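Local coordinates for protein prefoldin beta subunit 1 (Thermococcus sp., PDB 2ZQM) that acts as a molecular chaperone subunit that stabilises a range of proteins, seemingly serving ATP-independent de novo protein folding in archaea, at residues 3-8 / 109-114; 20-25 / 95-100; 34-39 / 81-86. One frame throughout, in Å; residues are numbered along the deposited sequence.

Contact 1: 3-8 / 109-114; sequences NIPPQV and SALRPP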
loop_
_atom_site.group_PDB
_atom_site.type_symbol
_atom_site.label_atom_id
_atom_site.label_comp_id
_atom_site.label_asym_id
_atom_site.label_seq_id
_atom_site.Cartn_x
_atom_site.Cartn_y
_atom_site.Cartn_z
ATOM N N ASN A 3 25.093 7.522 37.810
ATOM C CA ASN A 3 24.695 6.138 37.986
ATOM C C ASN A 3 23.183 6.010 37.962
ATOM O O ASN A 3 22.516 6.280 38.960
ATOM C CB ASN A 3 25.242 5.625 39.312
ATOM C CG ASN A 3 26.758 5.718 39.385
ATOM O OD1 ASN A 3 27.465 4.966 38.717
ATOM N ND2 ASN A 3 27.259 6.654 40.184
ATOM N N ILE A 4 22.646 5.612 36.812
ATOM C CA ILE A 4 21.207 5.439 36.673
ATOM C C ILE A 4 20.872 4.083 37.293
ATOM O O ILE A 4 21.321 3.031 36.818
ATOM C CB ILE A 4 20.780 5.475 35.187
ATOM C CG1 ILE A 4 21.178 6.834 34.587
ATOM C CG2 ILE A 4 19.269 5.241 35.068
ATOM C CD1 ILE A 4 20.804 7.021 33.141
ATOM N N PRO A 5 20.090 4.091 38.378
ATOM C CA PRO A 5 19.709 2.847 39.051
ATOM C C PRO A 5 18.940 1.915 38.111
ATOM O O PRO A 5 18.241 2.369 37.206
ATOM C CB PRO A 5 18.818 3.326 40.193
ATOM C CG PRO A 5 19.225 4.749 40.397
ATOM C CD PRO A 5 19.466 5.256 39.027
ATOM N N PRO A 6 19.058 0.597 38.325
ATOM C CA PRO A 6 18.350 -0.374 37.486
ATOM C C PRO A 6 16.846 -0.061 37.392
ATOM O O PRO A 6 16.228 -0.236 36.349
ATOM C CB PRO A 6 18.610 -1.704 38.203
ATOM C CG PRO A 6 20.029 -1.517 38.751
ATOM C CD PRO A 6 19.996 -0.061 39.257
ATOM N N GLN A 7 16.240 0.397 38.487
ATOM C CA GLN A 7 14.810 0.691 38.430
ATOM C C GLN A 7 14.511 1.887 37.545
ATOM O O GLN A 7 13.464 1.947 36.907
ATOM C CB GLN A 7 14.242 0.904 39.843
ATOM C CG GLN A 7 14.436 -0.327 40.727
ATOM C CD GLN A 7 13.811 -0.177 42.104
ATOM O OE1 GLN A 7 12.589 -0.166 42.243
ATOM N NE2 GLN A 7 14.649 -0.054 43.124
ATOM N N VAL A 8 15.434 2.838 37.485
ATOM C CA VAL A 8 15.216 4.005 36.639
ATOM C C VAL A 8 15.475 3.614 35.176
ATOM O O VAL A 8 14.843 4.140 34.272
ATOM C CB VAL A 8 16.124 5.185 37.054
ATOM C CG1 VAL A 8 15.853 6.375 36.168
ATOM C CG2 VAL A 8 15.843 5.573 38.514
ATOM N N SER A 109 12.685 12.989 39.049
ATOM C CA SER A 109 12.777 13.056 40.498
ATOM C C SER A 109 13.818 12.060 40.995
ATOM O O SER A 109 14.603 12.370 41.889
ATOM C CB SER A 109 11.422 12.745 41.130
ATOM O OG SER A 109 11.518 12.761 42.540
ATOM N N ALA A 110 13.839 10.864 40.410
ATOM C CA ALA A 110 14.802 9.855 40.839
ATOM C C ALA A 110 16.248 10.244 40.532
ATOM O O ALA A 110 17.144 9.973 41.321
ATOM C CB ALA A 110 14.474 8.510 40.206
ATOM N N LEU A 111 16.469 10.892 39.393
ATOM C CA LEU A 111 17.809 11.290 38.974
ATOM C C LEU A 111 18.261 12.675 39.444
ATOM O O LEU A 111 19.393 13.084 39.190
ATOM C CB LEU A 111 17.901 11.233 37.449
ATOM C CG LEU A 111 17.699 9.832 36.865
ATOM C CD1 LEU A 111 17.792 9.880 35.336
ATOM C CD2 LEU A 111 18.762 8.907 37.444
ATOM N N ARG A 112 17.379 13.390 40.129
ATOM C CA ARG A 112 17.695 14.730 40.612
ATOM C C ARG A 112 18.828 14.701 41.631
ATOM O O ARG A 112 18.819 13.890 42.557
ATOM C CB ARG A 112 16.452 15.350 41.247
ATOM C CG ARG A 112 16.595 16.807 41.650
ATOM C CD ARG A 112 15.228 17.385 41.992
ATOM N NE ARG A 112 15.289 18.789 42.381
ATOM C CZ ARG A 112 14.216 19.539 42.619
ATOM N NH1 ARG A 112 13.002 19.017 42.506
ATOM N NH2 ARG A 112 14.355 20.812 42.971
ATOM N N PRO A 113 19.832 15.573 41.461
ATOM C CA PRO A 113 20.954 15.614 42.404
ATOM C C PRO A 113 20.439 15.824 43.834
ATOM O O PRO A 113 19.464 16.543 44.054
ATOM C CB PRO A 113 21.779 16.792 41.894
ATOM C CG PRO A 113 21.571 16.703 40.412
ATOM C CD PRO A 113 20.081 16.458 40.309
ATOM N N PRO A 114 21.083 15.188 44.821
ATOM C CA PRO A 114 20.664 15.319 46.221
ATOM C C PRO A 114 20.884 16.714 46.821
ATOM O O PRO A 114 21.437 17.599 46.127
ATOM C CB PRO A 114 21.491 14.246 46.920
ATOM C CG PRO A 114 22.771 14.267 46.127
ATOM C CD PRO A 114 22.275 14.328 44.702
#
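Val8 holds CG1 anti to its backbone N (chi1 -179°) and CG2 anti to its carbonyl carbon, a setting that spreads its two methyls over two successive residues, Ala110 and Leu111. Leu111 answers with CG anti to its carbonyl carbon (chi1 -63°), which swings its fork across to the 3-8 segment although the bond to CB does not itself point there. Val8 CG2 takes the closest approach, 3.7 Å from Ala110 CB. Val8 CG1 sits over the branch point of the leucine, 4.0 Å from Leu111 CG and 4.1 Å from each of Leu111 CD1 and CD2. Further toward the N-terminus, Leu111 CD2 reaches the proline ring at Pro5 CD, 4.0 Å away, and the first methylene of Ile4, whose CG1 lies 4.3 Å from the same CD2. Val8 and Pro5 each meet Leu111 at a slant, and every group in touch is aliphatic carbon.

The contact lies at the end of the antiparallel coiled-coil hairpin of a prefoldin subunit where the two chain termini meet, the first turn of helix 6-47 facing the last turn of helix 68-111. Pro5 occupies the N-cap position, and a weak bond from Val8 N to Pro5 O (2.9 Å) marks the turn that carries both residues. With Leu111 cut back to an alanine, CG and both methyls are gone, and a gap is likely to open between Val8 CG1, Pro5 CD and Ile4 CG1. In prefoldins the tips of such coiled coils are the parts that grip non-native proteins, so apolar groups at this end are consistent with that role. Ile4 also turns back along its own chain, where its side chain rests on Gln9 and Leu12.

Contact 2: 20-25 / 95-100; sequences QQLQLV and KLNEKL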
loop_
_atom_site.group_PDB
_atom_site.type_symbol
_atom_site.label_atom_id
_atom_site.label_comp_id
_atom_site.label_asym_id
_atom_site.label_seq_id
_atom_site.Cartn_x
_atom_site.Cartn_y
_atom_site.Cartn_z
ATOM N N GLN A 20 6.214 4.528 21.838
ATOM C CA GLN A 20 5.909 3.762 20.640
ATOM C C GLN A 20 4.404 3.473 20.604
ATOM O O GLN A 20 3.775 3.550 19.549
ATOM C CB GLN A 20 6.708 2.459 20.624
ATOM C CG GLN A 20 8.228 2.672 20.663
ATOM C CD GLN A 20 8.997 1.381 20.870
ATOM O OE1 GLN A 20 8.426 0.362 21.250
ATOM N NE2 GLN A 20 10.306 1.424 20.638
ATOM N N GLN A 21 3.829 3.146 21.759
ATOM C CA GLN A 21 2.400 2.871 21.846
ATOM C C GLN A 21 1.595 4.127 21.470
ATOM O O GLN A 21 0.594 4.041 20.759
ATOM C CB GLN A 21 2.055 2.398 23.265
ATOM C CG GLN A 21 2.500 0.959 23.568
ATOM C CD GLN A 21 2.524 0.636 25.063
ATOM O OE1 GLN A 21 1.841 1.279 25.854
ATOM N NE2 GLN A 21 3.310 -0.371 25.449
ATOM N N LEU A 22 2.039 5.298 21.924
ATOM C CA LEU A 22 1.336 6.548 21.604
ATOM C C LEU A 22 1.425 6.836 20.104
ATOM O O LEU A 22 0.467 7.293 19.476
ATOM C CB LEU A 22 1.931 7.722 22.395
ATOM C CG LEU A 22 1.402 9.129 22.078
ATOM C CD1 LEU A 22 -0.061 9.243 22.455
ATOM C CD2 LEU A 22 2.215 10.166 22.844
ATOM N N GLN A 23 2.593 6.587 19.535
ATOM C CA GLN A 23 2.783 6.800 18.111
ATOM C C GLN A 23 1.716 5.999 17.340
ATOM O O GLN A 23 1.096 6.505 16.402
ATOM C CB GLN A 23 4.187 6.337 17.728
ATOM C CG GLN A 23 4.681 6.808 16.381
ATOM C CD GLN A 23 6.071 6.280 16.080
ATOM O OE1 GLN A 23 6.964 6.333 16.929
ATOM N NE2 GLN A 23 6.264 5.770 14.870
ATOM N N LEU A 24 1.500 4.752 17.744
ATOM C CA LEU A 24 0.510 3.906 17.079
ATOM C C LEU A 24 -0.910 4.447 17.263
ATOM O O LEU A 24 -1.675 4.561 16.293
ATOM C CB LEU A 24 0.590 2.473 17.613
ATOM C CG LEU A 24 -0.507 1.500 17.150
ATOM C CD1 LEU A 24 -0.461 1.323 15.623
ATOM C CD2 LEU A 24 -0.321 0.160 17.858
ATOM N N VAL A 25 -1.266 4.785 18.500
ATOM C CA VAL A 25 -2.600 5.314 18.780
ATOM C C VAL A 25 -2.858 6.564 17.957
ATOM O O VAL A 25 -3.955 6.760 17.422
ATOM C CB VAL A 25 -2.769 5.639 20.292
ATOM C CG1 VAL A 25 -4.031 6.479 20.533
ATOM C CG2 VAL A 25 -2.868 4.327 21.086
ATOM N N LYS A 95 -4.871 9.225 27.913
ATOM C CA LYS A 95 -4.352 8.363 28.965
ATOM C C LYS A 95 -2.851 8.153 28.787
ATOM O O LYS A 95 -2.091 8.147 29.759
ATOM C CB LYS A 95 -5.028 6.997 28.942
ATOM C CG LYS A 95 -6.343 6.910 29.687
ATOM C CD LYS A 95 -6.849 5.464 29.664
ATOM C CE LYS A 95 -8.269 5.357 30.157
ATOM N NZ LYS A 95 -8.733 3.948 30.119
ATOM N N LEU A 96 -2.420 7.960 27.546
ATOM C CA LEU A 96 -1.000 7.733 27.296
ATOM C C LEU A 96 -0.173 8.969 27.584
ATOM O O LEU A 96 0.927 8.867 28.125
ATOM C CB LEU A 96 -0.767 7.266 25.862
ATOM C CG LEU A 96 -0.749 5.745 25.703
ATOM C CD1 LEU A 96 -0.891 5.369 24.230
ATOM C CD2 LEU A 96 0.551 5.200 26.315
ATOM N N ASN A 97 -0.700 10.138 27.234
ATOM C CA ASN A 97 0.024 11.370 27.495
ATOM C C ASN A 97 0.203 11.563 28.991
ATOM O O ASN A 97 1.244 12.042 29.439
ATOM C CB ASN A 97 -0.714 12.574 26.909
ATOM C CG ASN A 97 -0.584 12.654 25.407
ATOM O OD1 ASN A 97 0.471 12.357 24.856
ATOM N ND2 ASN A 97 -1.648 13.072 24.736
ATOM N N GLU A 98 -0.810 11.194 29.767
ATOM C CA GLU A 98 -0.726 11.346 31.212
ATOM C C GLU A 98 0.282 10.366 31.798
ATOM O O GLU A 98 1.018 10.705 32.724
ATOM C CB GLU A 98 -2.096 11.142 31.858
ATOM C CG GLU A 98 -2.119 11.319 33.383
ATOM C CD GLU A 98 -1.576 12.676 33.845
ATOM O OE1 GLU A 98 -1.895 13.704 33.208
ATOM O OE2 GLU A 98 -0.837 12.713 34.854
ATOM N N LYS A 99 0.319 9.146 31.280
ATOM C CA LYS A 99 1.291 8.182 31.797
ATOM C C LYS A 99 2.705 8.643 31.470
ATOM O O LYS A 99 3.616 8.502 32.293
ATOM C CB LYS A 99 1.059 6.798 31.202
ATOM C CG LYS A 99 -0.252 6.159 31.627
ATOM C CD LYS A 99 -0.465 4.872 30.864
ATOM C CE LYS A 99 -1.666 4.115 31.368
ATOM N NZ LYS A 99 -1.787 2.838 30.615
ATOM N N LEU A 100 2.888 9.194 30.268
ATOM C CA LEU A 100 4.196 9.692 29.846
ATOM C C LEU A 100 4.616 10.868 30.722
ATOM O O LEU A 100 5.788 11.001 31.082
ATOM C CB LEU A 100 4.160 10.115 28.372
ATOM C CG LEU A 100 4.147 8.953 27.365
ATOM C CD1 LEU A 100 3.769 9.459 25.969
ATOM C CD2 LEU A 100 5.510 8.287 27.357
#
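Leu22 and Leu96 interdigitate at the centre of this contact, their side chains running antiparallel to one another. Leu96 CD1 presses on the backbone of the facing helix, 3.6 Å from Leu22 CA, and meets Val25 CG2 at 3.9 Å. In return Leu22 CD1 lies 4.0 Å from Leu96 CB, while Leu22 CD2 packs against Leu100 CD1 at 3.6 Å. That same CD2 methyl touches Asn97 OD1 at 3.4 Å, the amide side chain running across the leucine at about a right angle; this is a van der Waals contact.

Leu22 swings CG to the side opposite its main-chain N (chi1 174°), whereas the first torsion of Leu96 (-93°) departs from a staggered value. Each leucine enters a four-residue hole: Leu22 among Glu93, Leu96, Asn97 and Leu100, Leu96 among Tyr18, Gln21, Leu22 and Val25. This is knobs-into-holes packing, as in a two-stranded antiparallel coiled coil. At the edge, Gln21 runs across Leu96, roughly perpendicular to it, with OE1 4.2 Å from Leu96 CD2, and this OE1 accepts a hydrogen bond from a glycerol that probably came from the crystallisation liquor.

Further out, Leu100 extends the apolar seam to Leu15 and Tyr18, and Tyr18 also meets Lys99. The two segments belong to helices 6-47 and 68-111, whose local axes come within 10.1 Å at 159°; strands 55-59 and 62-66 lie between these helices in sequence, in the connection at the hairpin's far end.

Contact 3: 34-39 / 81-86; sequences LELTEA and TLEVRL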
loop_
_atom_site.group_PDB
_atom_site.type_symbol
_atom_site.label_atom_id
_atom_site.label_comp_id
_atom_site.label_asym_id
_atom_site.label_seq_id
_atom_site.Cartn_x
_atom_site.Cartn_y
_atom_site.Cartn_z
ATOM N N LEU A 34 -9.094 11.129 9.075
ATOM C CA LEU A 34 -9.082 11.345 7.631
ATOM C C LEU A 34 -10.387 10.826 7.022
ATOM O O LEU A 34 -11.018 11.499 6.205
ATOM C CB LEU A 34 -7.889 10.636 7.005
ATOM C CG LEU A 34 -7.843 10.644 5.478
ATOM C CD1 LEU A 34 -8.013 12.075 4.947
ATOM C CD2 LEU A 34 -6.523 10.044 5.021
ATOM N N GLU A 35 -10.779 9.622 7.424
ATOM C CA GLU A 35 -12.008 9.027 6.945
ATOM C C GLU A 35 -13.196 9.884 7.347
ATOM O O GLU A 35 -14.151 10.041 6.579
ATOM C CB GLU A 35 -12.193 7.635 7.541
ATOM C CG GLU A 35 -11.319 6.567 6.941
ATOM C CD GLU A 35 -11.492 5.233 7.650
ATOM O OE1 GLU A 35 -12.650 4.765 7.765
ATOM O OE2 GLU A 35 -10.475 4.660 8.091
ATOM N N LEU A 36 -13.138 10.438 8.551
ATOM C CA LEU A 36 -14.239 11.263 9.038
ATOM C C LEU A 36 -14.340 12.548 8.210
ATOM O O LEU A 36 -15.432 13.004 7.872
ATOM C CB LEU A 36 -14.034 11.596 10.513
ATOM C CG LEU A 36 -15.060 12.521 11.162
ATOM C CD1 LEU A 36 -16.451 11.898 11.050
ATOM C CD2 LEU A 36 -14.674 12.755 12.622
ATOM N N THR A 37 -13.192 13.120 7.872
ATOM C CA THR A 37 -13.180 14.347 7.084
ATOM C C THR A 37 -13.750 14.077 5.701
ATOM O O THR A 37 -14.542 14.864 5.188
ATOM C CB THR A 37 -11.752 14.904 6.960
ATOM O OG1 THR A 37 -11.268 15.241 8.266
ATOM C CG2 THR A 37 -11.738 16.156 6.081
ATOM N N GLU A 38 -13.353 12.966 5.096
ATOM C CA GLU A 38 -13.854 12.617 3.779
ATOM C C GLU A 38 -15.365 12.378 3.816
ATOM O O GLU A 38 -16.100 12.830 2.928
ATOM C CB GLU A 38 -13.142 11.367 3.268
ATOM C CG GLU A 38 -11.621 11.488 3.262
ATOM C CD GLU A 38 -10.919 10.168 2.963
ATOM O OE1 GLU A 38 -11.415 9.102 3.408
ATOM O OE2 GLU A 38 -9.856 10.196 2.298
ATOM N N ALA A 39 -15.838 11.677 4.841
ATOM C CA ALA A 39 -17.273 11.404 4.947
ATOM C C ALA A 39 -18.079 12.692 5.117
ATOM O O ALA A 39 -19.156 12.844 4.530
ATOM C CB ALA A 39 -17.548 10.455 6.112
ATOM N N THR A 81 -20.570 6.779 13.439
ATOM C CA THR A 81 -19.662 5.693 13.791
ATOM C C THR A 81 -18.215 6.135 13.959
ATOM O O THR A 81 -17.560 5.783 14.942
ATOM C CB THR A 81 -19.708 4.569 12.732
ATOM O OG1 THR A 81 -20.996 3.943 12.770
ATOM C CG2 THR A 81 -18.628 3.517 13.004
ATOM N N LEU A 82 -17.713 6.890 12.989
ATOM C CA LEU A 82 -16.343 7.371 13.035
ATOM C C LEU A 82 -16.100 8.300 14.218
ATOM O O LEU A 82 -15.018 8.294 14.807
ATOM C CB LEU A 82 -16.008 8.077 11.716
ATOM C CG LEU A 82 -15.845 7.118 10.530
ATOM C CD1 LEU A 82 -15.879 7.883 9.202
ATOM C CD2 LEU A 82 -14.542 6.363 10.685
ATOM N N GLU A 83 -17.088 9.117 14.566
ATOM C CA GLU A 83 -16.910 10.006 15.706
ATOM C C GLU A 83 -16.843 9.224 17.017
ATOM O O GLU A 83 -16.100 9.593 17.924
ATOM C CB GLU A 83 -18.022 11.057 15.738
ATOM C CG GLU A 83 -17.883 12.018 14.539
ATOM C CD GLU A 83 -18.852 13.180 14.538
ATOM O OE1 GLU A 83 -19.887 13.121 15.241
ATOM O OE2 GLU A 83 -18.573 14.157 13.807
ATOM N N VAL A 84 -17.610 8.142 17.121
ATOM C CA VAL A 84 -17.562 7.331 18.337
ATOM C C VAL A 84 -16.156 6.719 18.422
ATOM O O VAL A 84 -15.545 6.673 19.493
ATOM C CB VAL A 84 -18.589 6.168 18.311
ATOM C CG1 VAL A 84 -18.295 5.183 19.457
ATOM C CG2 VAL A 84 -20.007 6.706 18.480
ATOM N N ARG A 85 -15.647 6.253 17.285
ATOM C CA ARG A 85 -14.329 5.634 17.250
ATOM C C ARG A 85 -13.248 6.650 17.544
ATOM O O ARG A 85 -12.300 6.365 18.258
ATOM C CB ARG A 85 -14.074 4.994 15.885
ATOM C CG ARG A 85 -14.938 3.774 15.600
ATOM C CD ARG A 85 -14.588 3.184 14.251
ATOM N NE ARG A 85 -13.170 2.838 14.194
ATOM C CZ ARG A 85 -12.487 2.728 13.059
ATOM N NH1 ARG A 85 -13.103 2.934 11.899
ATOM N NH2 ARG A 85 -11.193 2.434 13.085
ATOM N N LEU A 86 -13.404 7.848 16.990
ATOM C CA LEU A 86 -12.433 8.903 17.197
ATOM C C LEU A 86 -12.343 9.254 18.683
ATOM O O LEU A 86 -11.252 9.389 19.227
ATOM C CB LEU A 86 -12.819 10.146 16.385
ATOM C CG LEU A 86 -11.884 11.348 16.569
ATOM C CD1 LEU A 86 -10.498 10.944 16.122
ATOM C CD2 LEU A 86 -12.392 12.556 15.765
HETATM O O HOH W 1 -9.416 3.012 10.423
#
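Glu35 crosses Leu82 at about a right angle, its CB over the two leucine methyls and its OE1 3.8 Å from Leu82 CD2. Extended beyond CG, the glutamate carries its carboxylate towards Arg85, but OE1 and Arg85 NH1 remain 4.5 Å apart, beyond a salt bridge. A water spans the gap, donating to Glu35 OE2 at 3.0 Å and accepting from Arg85 NH2 at 3.3 Å.

Leu36 comes next, and its first torsion, close to fully extended at 177°, aims both methyls at helix 68-111. Its CD1 meets the aliphatic part of a glutamate, 3.8 Å from Glu83 CG, and its CD2 touches Leu86 CD2 at 3.9 Å. With Ile79 and Leu82, these two residues form the hole that takes Leu36 as a knob in the antiparallel coiled coil of the prefoldin hairpin. Leu82 runs alongside Leu36 in the opposite direction, its CD1 against the backbone. The local helix axes approach to 9.7 Å.

Ala39, one turn on, adds a looser touch from CB to Leu82 CD1 (4.4 Å) and also packs on Lys78 and Ile79.

How the contacts relate
All three contacts join helix 6-47 to helix 68-111, at successive levels of one hairpin, and none touches another; the centres of contacts 1 and 3 are about 44 Å apart. Contacts 1 and 2 lie at the surface (174 and 239 Å² covered), the first of them at the chain ends, whereas contact 3 is partly buried (275 Å²). Contacts 2 and 3 repeat one pattern, a leucine pair interlocked between turns, with Asn97 and Glu83 in equivalent flanking places. Polar chemistry differs: a water links opposite charges in contact 3, glycerol binds Gln21 at the margin of contact 2, and contact 1 is purely apolar, with Pro5 at the helix start among its partners.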